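Local coordinates for protein acidocalcisomal pyrophosphatase (Trypanosoma brucei brucei, PDB 5C5V) that probably hydrolyses inorganic pyrophosphate to phosphate with the help of magnesium ions, as a soluble PPase-family enzyme joined to an EF-hand domain, at residues 223-229 and 256-262. Sequence-based numbering, arbitrary orientation.
Sequences VDAVEIG and DWKVVCI. With MG (magnesium ion), chain E; MG (magnesium ion), chain G; MG (magnesium ion), chain D; 2PN (imidodiphosphoric acid), chain C.
The side chain of Asp224 runs past Trp257 and Lys258 into the magnesium-diphosphate site. Its CB lies 3.6 Å from Trp257 O and also touches Lys258 CD. CG stands anti to its own carbonyl carbon (chi1 -65°), and from there the carboxylate splits between two magnesium ions: OD1 binds one together with O6 of the imidodiphosphate, while OD2 binds another at 2.0 Å. Asp224 OD2 and Asp256 OD1 lie 2.9 Å apart because both bind this second ion; the two carboxylate planes are 70° apart. Lys258, bent at chi2 and chi4, salt-bridges both aspartates: NZ meets Asp224 OD2 on its anti side at 3.1 Å, tilted out of the plane, and Asp256 OD2 more weakly, with Asp256 O a further acceptor. Asp219 joins them at the shared ion, and Asp251 joins Asp256 at another. Behind, strands 224-227 and 254-263 are parallel neighbours in the curled, barrel-like sheet characteristic of PPase-family enzymes. Val226 N donates almost straight to Val259 O (2.7 Å), and Val226 O accepts from Cys261 N. Beyond the strand, Ile228 CG2 packs on Val260 CG1 at 4.0 Å; at its last residue, Glu227 OE2 accepts from Gly229 N (2.8 Å) and Ser263 N, with OE1 held by Asn197.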
loop_
_atom_site.group_PDB
_atom_site.type_symbol
_atom_site.label_atom_id
_atom_site.label_comp_id
_atom_site.label_asym_id
_atom_site.label_seq_id
_atom_site.Cartn_x
_atom_site.Cartn_y
_atom_site.Cartn_z
ATOM N N VAL A 223 10.902 -6.174 -27.767
ATOM C CA VAL A 223 11.077 -4.965 -26.971
ATOM C C VAL A 223 11.356 -5.299 -25.501
ATOM O O VAL A 223 10.688 -6.144 -24.891
ATOM C CB VAL A 223 9.832 -4.054 -27.080
ATOM C CG1 VAL A 223 9.909 -2.878 -26.101
ATOM C CG2 VAL A 223 9.677 -3.552 -28.503
ATOM N N ASP A 224 12.353 -4.624 -24.941
ATOM C CA ASP A 224 12.820 -4.890 -23.587
ATOM C C ASP A 224 12.025 -4.110 -22.551
ATOM O O ASP A 224 11.656 -2.963 -22.774
ATOM C CB ASP A 224 14.310 -4.555 -23.468
ATOM C CG ASP A 224 15.186 -5.457 -24.334
ATOM O OD1 ASP A 224 14.918 -6.676 -24.405
ATOM O OD2 ASP A 224 16.136 -4.938 -24.947
ATOM N N ALA A 225 11.770 -4.740 -21.409
ATOM C CA ALA A 225 11.000 -4.105 -20.348
ATOM C C ALA A 225 11.685 -4.237 -18.982
ATOM O O ALA A 225 12.275 -5.272 -18.661
ATOM C CB ALA A 225 9.594 -4.690 -20.295
ATOM N N VAL A 226 11.607 -3.173 -18.190
ATOM C CA VAL A 226 12.086 -3.205 -16.817
ATOM C C VAL A 226 10.891 -3.046 -15.891
ATOM O O VAL A 226 10.224 -2.010 -15.905
ATOM C CB VAL A 226 13.110 -2.081 -16.550
ATOM C CG1 VAL A 226 13.857 -2.351 -15.256
ATOM C CG2 VAL A 226 14.083 -1.981 -17.711
ATOM N N GLU A 227 10.600 -4.061 -15.093
ATOM C CA GLU A 227 9.467 -3.966 -14.180
ATOM C C GLU A 227 9.941 -3.565 -12.769
ATOM O O GLU A 227 10.740 -4.265 -12.149
ATOM C CB GLU A 227 8.703 -5.291 -14.154
ATOM C CG GLU A 227 7.358 -5.227 -13.468
ATOM C CD GLU A 227 7.477 -5.267 -11.950
ATOM O OE1 GLU A 227 8.377 -5.972 -11.437
ATOM O OE2 GLU A 227 6.663 -4.604 -11.268
ATOM N N ILE A 228 9.452 -2.437 -12.270
ATOM C CA ILE A 228 10.089 -1.796 -11.103
ATOM C C ILE A 228 9.379 -2.078 -9.783
ATOM O O ILE A 228 9.694 -1.480 -8.774
ATOM C CB ILE A 228 10.171 -0.271 -11.286
ATOM C CG1 ILE A 228 8.769 0.331 -11.331
ATOM C CG2 ILE A 228 10.955 0.078 -12.545
ATOM C CD1 ILE A 228 8.749 1.812 -11.653
ATOM N N GLY A 229 8.425 -3.000 -9.792
ATOM C CA GLY A 229 7.712 -3.342 -8.575
ATOM C C GLY A 229 8.624 -3.982 -7.542
ATOM O O GLY A 229 9.810 -4.204 -7.801
ATOM N N ASP A 256 17.300 0.131 -28.949
ATOM C CA ASP A 256 17.119 -0.856 -27.900
ATOM C C ASP A 256 16.318 -0.255 -26.756
ATOM O O ASP A 256 16.778 -0.222 -25.611
ATOM C CB ASP A 256 18.479 -1.359 -27.432
ATOM C CG ASP A 256 18.416 -2.731 -26.830
ATOM O OD1 ASP A 256 17.389 -3.427 -27.027
ATOM O OD2 ASP A 256 19.404 -3.128 -26.169
ATOM N N TRP A 257 15.120 0.228 -27.094
ATOM C CA TRP A 257 14.197 0.821 -26.137
ATOM C C TRP A 257 14.117 0.008 -24.874
ATOM O O TRP A 257 14.080 -1.218 -24.921
ATOM C CB TRP A 257 12.783 0.933 -26.712
ATOM C CG TRP A 257 12.636 1.752 -27.942
ATOM C CD1 TRP A 257 12.429 1.291 -29.209
ATOM C CD2 TRP A 257 12.648 3.183 -28.034
ATOM N NE1 TRP A 257 12.319 2.344 -30.088
ATOM C CE2 TRP A 257 12.447 3.517 -29.393
ATOM C CE3 TRP A 257 12.809 4.214 -27.102
ATOM C CZ2 TRP A 257 12.400 4.832 -29.842
ATOM C CZ3 TRP A 257 12.766 5.522 -27.547
ATOM C CH2 TRP A 257 12.562 5.820 -28.907
ATOM N N LYS A 258 14.071 0.703 -23.743
ATOM C CA LYS A 258 13.874 0.057 -22.451
ATOM C C LYS A 258 12.616 0.608 -21.815
ATOM O O LYS A 258 12.610 1.731 -21.305
ATOM C CB LYS A 258 15.088 0.275 -21.546
ATOM C CG LYS A 258 16.369 -0.386 -22.044
ATOM C CD LYS A 258 16.359 -1.883 -21.795
ATOM C CE LYS A 258 17.643 -2.527 -22.287
ATOM N NZ LYS A 258 17.738 -2.498 -23.769
ATOM N N VAL A 259 11.542 -0.171 -21.872
ATOM C CA VAL A 259 10.268 0.283 -21.339
ATOM C C VAL A 259 10.239 0.122 -19.824
ATOM O O VAL A 259 10.584 -0.937 -19.294
ATOM C CB VAL A 259 9.075 -0.476 -21.969
ATOM C CG1 VAL A 259 7.764 -0.061 -21.301
ATOM C CG2 VAL A 259 9.008 -0.222 -23.467
ATOM N N VAL A 260 9.835 1.187 -19.137
ATOM C CA VAL A 260 9.659 1.153 -17.695
ATOM C C VAL A 260 8.212 0.811 -17.423
ATOM O O VAL A 260 7.306 1.472 -17.936
ATOM C CB VAL A 260 10.010 2.512 -17.014
ATOM C CG1 VAL A 260 9.746 2.432 -15.504
ATOM C CG2 VAL A 260 11.462 2.901 -17.275
ATOM N N CYS A 261 7.986 -0.224 -16.623
ATOM C CA CYS A 261 6.619 -0.646 -16.343
ATOM C C CYS A 261 6.509 -1.129 -14.919
ATOM O O CYS A 261 7.524 -1.336 -14.244
ATOM C CB CYS A 261 6.181 -1.751 -17.315
ATOM S SG CYS A 261 7.147 -3.276 -17.145
ATOM N N ILE A 262 5.282 -1.318 -14.455
ATOM C CA ILE A 262 5.095 -1.862 -13.118
ATOM C C ILE A 262 3.936 -2.841 -13.069
ATOM O O ILE A 262 2.893 -2.623 -13.677
ATOM C CB ILE A 262 4.860 -0.756 -12.066
ATOM C CG1 ILE A 262 4.793 -1.379 -10.668
ATOM C CG2 ILE A 262 3.604 0.046 -12.375
ATOM C CD1 ILE A 262 4.791 -0.368 -9.561
HETATM MG MG MG E . 17.283 -5.396 -26.530
HETATM MG MG MG G . 16.204 -8.060 -24.982
HETATM MG MG MG D . 20.610 -4.621 -25.631
HETATM P P1 2PN C . 21.752 -7.271 -24.089
HETATM O O1 2PN C . 22.176 -8.622 -24.722
HETATM O O2 2PN C . 21.938 -6.155 -25.152
HETATM O O3 2PN C . 22.577 -7.036 -22.793
HETATM N N1 2PN C . 20.189 -7.371 -23.621
HETATM P P2 2PN C . 18.910 -7.429 -24.644
HETATM O O4 2PN C . 19.091 -8.585 -25.693
HETATM O O5 2PN C . 18.870 -6.103 -25.379
HETATM O O6 2PN C . 17.674 -7.644 -23.888
HETATM O O HOH W 1 20.406 -4.228 -23.595
HETATM O O HOH W 2 20.815 -5.302 -27.747
HETATM O O HOH W 3 15.353 -5.372 -27.616
HETATM O O HOH W 4 17.061 -7.305 -26.685
HETATM O O HOH W 5 14.334 -8.802 -26.147
#